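PDB 1IZC: macrophomate synthase intermolecular Diels-Alderase from Macrophoma commelinae, which is an enzyme of the HpcH/HpaI aldolase/citrate lyase family, a TIM barrel that holds a magnesium ion and pyruvic acid in its active-site pocket. Local coordinates for residues 185-190 and 214-219; 205-210 and 234-239. The protein carries 1 engineered substitution. One frame throughout, in Å; residues are numbered along the deposited sequence.

Contact 1: 185-190 and 214-219; sequences ESVKGV and IDAGLD. With MG (magnesium ion), chain B; PYR (pyruvic acid), chain C.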
ATOM      1  N   GLU A 185     -26.365 -15.593 -16.334  1.00 10.04           N
ATOM      2  CA  GLU A 185     -26.032 -16.599 -15.335  1.00 13.76           C
ATOM      3  C   GLU A 185     -27.119 -16.853 -14.311  1.00 13.91           C
ATOM      4  O   GLU A 185     -26.847 -17.110 -13.135  1.00 14.39           O
ATOM      5  CB  GLU A 185     -24.735 -16.202 -14.644  1.00 15.71           C
ATOM      6  CG  GLU A 185     -24.710 -14.788 -14.117  1.00 15.49           C
ATOM      7  CD  GLU A 185     -23.330 -14.418 -13.617  1.00 20.00           C
ATOM      8  OE1 GLU A 185     -22.585 -15.357 -13.303  1.00 15.02           O
ATOM      9  OE2 GLU A 185     -22.990 -13.221 -13.534  1.00 15.99           O
ATOM     10  N   SER A 186     -28.359 -16.782 -14.764  1.00 10.94           N
ATOM     11  CA  SER A 186     -29.486 -17.046 -13.885  1.00 12.04           C
ATOM     12  C   SER A 186     -30.622 -17.601 -14.724  1.00 16.21           C
ATOM     13  O   SER A 186     -30.625 -17.461 -15.948  1.00 13.48           O
ATOM     14  CB  SER A 186     -29.949 -15.772 -13.180  1.00 13.22           C
ATOM     15  OG  SER A 186     -30.461 -14.824 -14.099  1.00 13.50           O
ATOM     16  N   VAL A 187     -31.586 -18.228 -14.061  1.00 15.24           N
ATOM     17  CA  VAL A 187     -32.737 -18.784 -14.764  1.00 17.69           C
ATOM     18  C   VAL A 187     -33.489 -17.677 -15.497  1.00 15.84           C
ATOM     19  O   VAL A 187     -33.873 -17.838 -16.660  1.00 17.43           O
ATOM     20  CB  VAL A 187     -33.687 -19.506 -13.780  1.00 19.63           C
ATOM     21  CG1 VAL A 187     -34.992 -19.876 -14.479  1.00 18.82           C
ATOM     22  CG2 VAL A 187     -33.008 -20.757 -13.246  1.00 20.58           C
ATOM     23  N   LYS A 188     -33.705 -16.548 -14.831  1.00 13.41           N
ATOM     24  CA  LYS A 188     -34.409 -15.440 -15.472  1.00 15.74           C
ATOM     25  C   LYS A 188     -33.598 -14.882 -16.641  1.00 15.54           C
ATOM     26  O   LYS A 188     -34.165 -14.428 -17.638  1.00 17.13           O
ATOM     27  CB  LYS A 188     -34.697 -14.327 -14.461  1.00 18.84           C
ATOM     28  CG  LYS A 188     -35.801 -14.670 -13.471  1.00 25.68           C
ATOM     29  CD  LYS A 188     -36.185 -13.453 -12.634  1.00 34.24           C
ATOM     30  CE  LYS A 188     -37.398 -13.747 -11.757  1.00 38.23           C
ATOM     31  NZ  LYS A 188     -37.781 -12.580 -10.908  1.00 47.93           N
ATOM     32  N   GLY A 189     -32.271 -14.907 -16.515  1.00 14.61           N
ATOM     33  CA  GLY A 189     -31.428 -14.406 -17.589  1.00 11.69           C
ATOM     34  C   GLY A 189     -31.578 -15.265 -18.837  1.00 14.10           C
ATOM     35  O   GLY A 189     -31.701 -14.762 -19.956  1.00 13.52           O
ATOM     36  N   VAL A 190     -31.562 -16.573 -18.638  1.00 14.62           N
ATOM     37  CA  VAL A 190     -31.712 -17.511 -19.738  1.00 16.42           C
ATOM     38  C   VAL A 190     -33.106 -17.366 -20.350  1.00 18.35           C
ATOM     39  O   VAL A 190     -33.270 -17.388 -21.572  1.00 16.39           O
ATOM     40  CB  VAL A 190     -31.487 -18.955 -19.237  1.00 15.72           C
ATOM     41  CG1 VAL A 190     -31.959 -19.969 -20.288  1.00 19.77           C
ATOM     42  CG2 VAL A 190     -30.001 -19.161 -18.945  1.00 15.06           C
ATOM     43  N   ILE A 214     -26.384 -22.963  -9.721  1.00 17.88           N
ATOM     44  CA  ILE A 214     -26.871 -22.750  -8.365  1.00 16.58           C
ATOM     45  C   ILE A 214     -28.295 -22.210  -8.410  1.00 17.74           C
ATOM     46  O   ILE A 214     -29.179 -22.682  -7.696  1.00 17.96           O
ATOM     47  CB  ILE A 214     -25.958 -21.753  -7.606  1.00 19.21           C
ATOM     48  CG1 ILE A 214     -24.570 -22.374  -7.430  1.00 19.21           C
ATOM     49  CG2 ILE A 214     -26.572 -21.388  -6.258  1.00 18.75           C
ATOM     50  CD1 ILE A 214     -23.542 -21.435  -6.803  1.00 19.81           C
ATOM     51  N   ASP A 215     -28.524 -21.234  -9.281  1.00 13.67           N
ATOM     52  CA  ASP A 215     -29.826 -20.615  -9.390  1.00 17.24           C
ATOM     53  C   ASP A 215     -30.875 -21.590  -9.903  1.00 16.17           C
ATOM     54  O   ASP A 215     -32.042 -21.487  -9.543  1.00 16.20           O
ATOM     55  CB  ASP A 215     -29.749 -19.395 -10.312  1.00 17.85           C
ATOM     56  CG  ASP A 215     -31.001 -18.539 -10.254  1.00 23.74           C
ATOM     57  OD1 ASP A 215     -31.404 -18.127  -9.140  1.00 22.37           O
ATOM     58  OD2 ASP A 215     -31.584 -18.265 -11.324  1.00 20.91           O
ATOM     59  N   ALA A 216     -30.443 -22.535 -10.730  1.00 18.80           N
ATOM     60  CA  ALA A 216     -31.348 -23.524 -11.315  1.00 22.80           C
ATOM     61  C   ALA A 216     -31.545 -24.742 -10.415  1.00 25.36           C
ATOM     62  O   ALA A 216     -32.310 -25.648 -10.751  1.00 23.48           O
ATOM     63  CB  ALA A 216     -30.818 -23.973 -12.675  1.00 18.31           C
ATOM     64  N   GLY A 217     -30.848 -24.765  -9.283  1.00 25.08           N
ATOM     65  CA  GLY A 217     -30.974 -25.881  -8.363  1.00 26.87           C
ATOM     66  C   GLY A 217     -30.347 -27.152  -8.896  1.00 26.86           C
ATOM     67  O   GLY A 217     -30.771 -28.256  -8.547  1.00 26.36           O
ATOM     68  N   LEU A 218     -29.333 -27.002  -9.742  1.00 23.83           N
ATOM     69  CA  LEU A 218     -28.652 -28.147 -10.322  1.00 25.62           C
ATOM     70  C   LEU A 218     -27.381 -28.431  -9.538  1.00 31.80           C
ATOM     71  O   LEU A 218     -26.656 -27.515  -9.160  1.00 35.50           O
ATOM     72  CB  LEU A 218     -28.315 -27.874 -11.792  1.00 24.09           C
ATOM     73  CG  LEU A 218     -29.506 -27.516 -12.686  1.00 26.17           C
ATOM     74  CD1 LEU A 218     -29.019 -27.161 -14.083  1.00 25.69           C
ATOM     75  CD2 LEU A 218     -30.478 -28.685 -12.739  1.00 25.72           C
ATOM     76  N   ASP A 219     -27.116 -29.706  -9.291  1.00 36.95           N
ATOM     77  CA  ASP A 219     -25.936 -30.100  -8.541  1.00 45.16           C
ATOM     78  C   ASP A 219     -24.653 -29.750  -9.275  1.00 49.21           C
ATOM     79  O   ASP A 219     -24.172 -30.518 -10.107  1.00 47.61           O
ATOM     80  CB  ASP A 219     -25.989 -31.599  -8.248  1.00 51.21           C
ATOM     81  CG  ASP A 219     -26.464 -32.406  -9.441  1.00 57.78           C
ATOM     82  OD1 ASP A 219     -27.575 -32.124  -9.953  1.00 62.07           O
ATOM     83  OD2 ASP A 219     -25.731 -33.326  -9.866  1.00 60.93           O
TER
HETATM   84 MG    MG B1001     -21.059 -15.550 -11.898  1.00 21.80          MG
HETATM   85  C   PYR C2001     -20.158 -18.004 -13.150  1.00 27.01           C
HETATM   86  O   PYR C2001     -20.995 -17.685 -12.283  1.00 18.57           O
HETATM   87  OXT PYR C2001     -19.971 -19.175 -13.563  1.00 26.17           O
HETATM   88  CA  PYR C2001     -19.373 -16.823 -13.667  1.00 18.39           C
HETATM   89  O3  PYR C2001     -19.532 -15.657 -13.273  1.00 19.67           O
HETATM   90  CB  PYR C2001     -18.387 -17.164 -14.706  1.00 17.63           C
HETATM   91  O   HOH W   1     -20.998 -13.367 -11.730  1.00 14.91           O
HETATM   92  O   HOH W   2     -33.472 -16.441 -11.892  1.00 15.82           O
HETATM   93  O   HOH W   3     -19.393 -15.919 -10.401  1.00 11.36           O
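A small surface contact joins the carboxylate of Asp215, at the end of helix 209-215, to the first turn of helix 187-191, in the connections that follow strands 179-184 and 205-207, neighbours in the barrel. Val187 N donates to Asp215 OD2 over 2.7 Å, almost straight at 171°, and meets the anti lone pair of that oxygen. CG of Asp215 stands anti to its backbone N (chi1 -169°), which carries the carboxylate across to the opposing turn. A water bridges the same oxygen to Lys188 N, lying 2.7 Å from Asp215 OD2. Ser186 is the N-cap: its OG accepts from Gly189 N at 3.0 Å and is also hydrogen-bonded to Glu127 OE2. Beside the polar link, Val187 CG2 rests on Ala216 CB at 3.9 Å, just before Gly217 ends the other helix in a Schellman motif. This is the rim of a TIM barrel at the C-terminal ends of its strands, where the active site lies. One residue before the cap, Glu185 reaches the metal: its chain, extended beyond CG, brings OE1 to within 2.1 Å of magnesium; OE2 accepts from a metal-bound water and from His125 N. Asp211 and pyruvic acid also bind the metal.

Contact 2: 205-210 and 234-239; sequences LMFGPG and EAMTKF. With PYR (pyruvic acid), chain C.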
ATOM      1  N   LEU A 205     -21.395 -11.932 -25.676  1.00  9.00           N
ATOM      2  CA  LEU A 205     -22.259 -12.548 -24.663  1.00 10.59           C
ATOM      3  C   LEU A 205     -21.454 -13.603 -23.918  1.00 11.39           C
ATOM      4  O   LEU A 205     -20.690 -14.352 -24.530  1.00 13.16           O
ATOM      5  CB  LEU A 205     -23.482 -13.212 -25.299  1.00  9.66           C
ATOM      6  CG  LEU A 205     -24.660 -12.280 -25.590  1.00 14.95           C
ATOM      7  CD1 LEU A 205     -25.704 -13.024 -26.418  1.00 18.77           C
ATOM      8  CD2 LEU A 205     -25.257 -11.776 -24.274  1.00 14.10           C
ATOM      9  N   MET A 206     -21.639 -13.664 -22.606  1.00 10.24           N
ATOM     10  CA  MET A 206     -20.922 -14.634 -21.782  1.00  9.88           C
ATOM     11  C   MET A 206     -21.915 -15.372 -20.903  1.00 11.37           C
ATOM     12  O   MET A 206     -22.919 -14.805 -20.500  1.00 10.64           O
ATOM     13  CB  MET A 206     -19.901 -13.916 -20.889  1.00 10.29           C
ATOM     14  CG  MET A 206     -19.088 -14.834 -19.981  1.00 13.84           C
ATOM     15  SD  MET A 206     -17.949 -13.849 -18.982  1.00 18.46           S
ATOM     16  CE  MET A 206     -16.575 -13.601 -20.156  1.00 34.52           C
ATOM     17  N   PHE A 207     -21.620 -16.634 -20.598  1.00 12.26           N
ATOM     18  CA  PHE A 207     -22.494 -17.425 -19.736  1.00 13.99           C
ATOM     19  C   PHE A 207     -21.748 -17.646 -18.421  1.00 13.58           C
ATOM     20  O   PHE A 207     -20.516 -17.667 -18.398  1.00 17.67           O
ATOM     21  CB  PHE A 207     -22.793 -18.785 -20.372  1.00 14.73           C
ATOM     22  CG  PHE A 207     -24.020 -19.469 -19.812  1.00 19.02           C
ATOM     23  CD1 PHE A 207     -25.285 -19.165 -20.299  1.00 15.28           C
ATOM     24  CD2 PHE A 207     -23.909 -20.415 -18.796  1.00 16.81           C
ATOM     25  CE1 PHE A 207     -26.427 -19.795 -19.783  1.00 16.80           C
ATOM     26  CE2 PHE A 207     -25.048 -21.046 -18.279  1.00 16.34           C
ATOM     27  CZ  PHE A 207     -26.303 -20.733 -18.774  1.00 17.29           C
ATOM     28  N   GLY A 208     -22.497 -17.775 -17.332  1.00 13.44           N
ATOM     29  CA  GLY A 208     -21.891 -18.041 -16.037  1.00 13.04           C
ATOM     30  C   GLY A 208     -22.456 -19.385 -15.599  1.00 14.08           C
ATOM     31  O   GLY A 208     -23.476 -19.421 -14.925  1.00 13.92           O
ATOM     32  N   PRO A 209     -21.809 -20.505 -15.964  1.00 15.86           N
ATOM     33  CA  PRO A 209     -22.294 -21.845 -15.599  1.00 17.09           C
ATOM     34  C   PRO A 209     -22.515 -22.078 -14.105  1.00 17.87           C
ATOM     35  O   PRO A 209     -23.524 -22.646 -13.699  1.00 15.96           O
ATOM     36  CB  PRO A 209     -21.217 -22.784 -16.143  1.00 18.31           C
ATOM     37  CG  PRO A 209     -20.434 -21.961 -17.125  1.00 26.51           C
ATOM     38  CD  PRO A 209     -20.479 -20.566 -16.594  1.00 15.42           C
ATOM     39  N   GLY A 210     -21.548 -21.657 -13.299  1.00 18.59           N
ATOM     40  CA  GLY A 210     -21.645 -21.852 -11.862  1.00 17.90           C
ATOM     41  C   GLY A 210     -22.848 -21.177 -11.243  1.00 18.41           C
ATOM     42  O   GLY A 210     -23.675 -21.834 -10.598  1.00 16.25           O
ATOM     43  N   GLU A 234     -30.048 -27.483 -22.239  1.00 20.75           N
ATOM     44  CA  GLU A 234     -31.063 -26.663 -22.889  1.00 19.74           C
ATOM     45  C   GLU A 234     -30.731 -25.180 -22.735  1.00 19.45           C
ATOM     46  O   GLU A 234     -30.870 -24.402 -23.680  1.00 18.23           O
ATOM     47  CB  GLU A 234     -32.441 -26.927 -22.281  1.00 23.23           C
ATOM     48  CG  GLU A 234     -32.981 -28.320 -22.543  1.00 34.12           C
ATOM     49  CD  GLU A 234     -34.254 -28.598 -21.767  1.00 42.82           C
ATOM     50  OE1 GLU A 234     -35.198 -27.779 -21.857  1.00 46.58           O
ATOM     51  OE2 GLU A 234     -34.314 -29.637 -21.072  1.00 47.24           O
ATOM     52  N   ALA A 235     -30.295 -24.799 -21.536  1.00 17.52           N
ATOM     53  CA  ALA A 235     -29.951 -23.409 -21.257  1.00 18.77           C
ATOM     54  C   ALA A 235     -28.809 -22.950 -22.154  1.00 14.38           C
ATOM     55  O   ALA A 235     -28.868 -21.871 -22.742  1.00 15.26           O
ATOM     56  CB  ALA A 235     -29.562 -23.246 -19.787  1.00 15.14           C
ATOM     57  N   MET A 236     -27.772 -23.767 -22.264  1.00 14.87           N
ATOM     58  CA  MET A 236     -26.635 -23.406 -23.107  1.00 17.81           C
ATOM     59  C   MET A 236     -27.024 -23.369 -24.581  1.00 19.05           C
ATOM     60  O   MET A 236     -26.497 -22.566 -25.355  1.00 17.48           O
ATOM     61  CB  MET A 236     -25.480 -24.383 -22.910  1.00 19.21           C
ATOM     62  CG  MET A 236     -24.647 -24.111 -21.670  1.00 25.67           C
ATOM     63  SD  MET A 236     -24.141 -22.376 -21.599  1.00 31.97           S
ATOM     64  CE  MET A 236     -23.156 -22.242 -23.031  1.00 16.47           C
ATOM     65  N   THR A 237     -27.950 -24.236 -24.971  1.00 20.45           N
ATOM     66  CA  THR A 237     -28.391 -24.259 -26.354  1.00 20.31           C
ATOM     67  C   THR A 237     -29.158 -22.993 -26.678  1.00 18.03           C
ATOM     68  O   THR A 237     -28.952 -22.392 -27.735  1.00 21.53           O
ATOM     69  CB  THR A 237     -29.284 -25.477 -26.641  1.00 21.59           C
ATOM     70  OG1 THR A 237     -28.492 -26.667 -26.549  1.00 25.81           O
ATOM     71  CG2 THR A 237     -29.883 -25.377 -28.040  1.00 27.36           C
ATOM     72  N   LYS A 238     -30.043 -22.588 -25.774  1.00 18.20           N
ATOM     73  CA  LYS A 238     -30.825 -21.381 -25.987  1.00 16.02           C
ATOM     74  C   LYS A 238     -29.894 -20.170 -26.036  1.00 17.19           C
ATOM     75  O   LYS A 238     -30.031 -19.297 -26.895  1.00 14.37           O
ATOM     76  CB  LYS A 238     -31.851 -21.210 -24.875  1.00 16.97           C
ATOM     77  CG  LYS A 238     -32.787 -20.036 -25.091  1.00 19.60           C
ATOM     78  CD  LYS A 238     -33.775 -19.899 -23.943  1.00 19.96           C
ATOM     79  CE  LYS A 238     -34.726 -18.743 -24.179  1.00 24.68           C
ATOM     80  NZ  LYS A 238     -35.590 -18.500 -23.000  1.00 27.33           N
ATOM     81  N   PHE A 239     -28.944 -20.133 -25.108  1.00 15.83           N
ATOM     82  CA  PHE A 239     -27.970 -19.051 -25.037  1.00 12.90           C
ATOM     83  C   PHE A 239     -27.116 -18.949 -26.304  1.00 14.60           C
ATOM     84  O   PHE A 239     -27.021 -17.879 -26.915  1.00 14.96           O
ATOM     85  CB  PHE A 239     -27.063 -19.264 -23.808  1.00 14.46           C
ATOM     86  CG  PHE A 239     -25.847 -18.364 -23.761  1.00 12.51           C
ATOM     87  CD1 PHE A 239     -25.914 -17.096 -23.195  1.00 12.59           C
ATOM     88  CD2 PHE A 239     -24.624 -18.808 -24.271  1.00 11.24           C
ATOM     89  CE1 PHE A 239     -24.771 -16.271 -23.133  1.00 10.94           C
ATOM     90  CE2 PHE A 239     -23.478 -18.001 -24.223  1.00 12.24           C
ATOM     91  CZ  PHE A 239     -23.551 -16.732 -23.651  1.00 10.16           C
TER
HETATM   92  C   PYR C2001     -20.158 -18.004 -13.150  1.00 27.01           C
HETATM   93  O   PYR C2001     -20.995 -17.685 -12.283  1.00 18.57           O
HETATM   94  OXT PYR C2001     -19.971 -19.175 -13.563  1.00 26.17           O
HETATM   95  CA  PYR C2001     -19.373 -16.823 -13.667  1.00 18.39           C
HETATM   96  O3  PYR C2001     -19.532 -15.657 -13.273  1.00 19.67           O
HETATM   97  CB  PYR C2001     -18.387 -17.164 -14.706  1.00 17.63           C
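Phe207 and Phe239 meet edge to face: the edge of the Phe207 ring is turned to the face of Phe239, with centroids 5.1 Å apart and planes at 72°. The leading atom is Phe207 CD1, which lies above the Phe239 ring toward its rim, 3.6 Å from Phe239 CG. The root of the same side chain adds a CH-pi contact, Phe207 CB standing 4.0 Å from the centroid of the Phe239 ring. Met236 closes over one face of Phe207 in a Met-aromatic contact, its SD 3.4 Å from the ring centroid and only 13° off the normal. Bends at chi2 and chi3 fold the methionine chain so that the sulfur reaches this place, although its CB leaves the helix at the flank. Here strand 205-207 runs antiparallel to the 234-239 segment of helix 230-245, their axes 10.3 Å apart, as expected of a barrel strand and an outer helix in a TIM barrel. Phe239 CZ pushes in against the strand backbone, 3.5 Å from Met206 C, and Leu205 CB packs on the same atom. Ala235 CB lies near Phe207 CZ, while Tyr212 brings a further ring to Phe207. The CB of Met206 is directed away from the helix, and its side chain packs on Ile181, Gln183 and Phe251, consistent with an inward-facing position in the barrel. Beyond the strand, Gly208 occupies the N-cap position of helix 209-215, and Gly210 N donates to pyruvic acid OXT at 3.0 Å.

Overall arrangement
From the N terminus, the chain leaves strand 179-184 through Glu185 into helix 187-191, passes helix 193-197 and enters strand 205-207, then helix 209-215. There contact 1 closes its loop, bringing the end of that helix back to residues 185-190. Contact 2 opens inside this loop, at 205-210, and closes beyond it, on helix 230-245, so the two cross rather than nest. Their centres are 10 Å apart, linked largely through Val190: its side chain packs on Phe207 and Ala235, and its carbonyl O accepts from Lys238 NZ. Glu185 also meets Gly208. Contact 1 ties together the helical connections after two neighbouring strands, whereas contact 2 packs an outer helix on the barrel wall; both reach pyruvic acid.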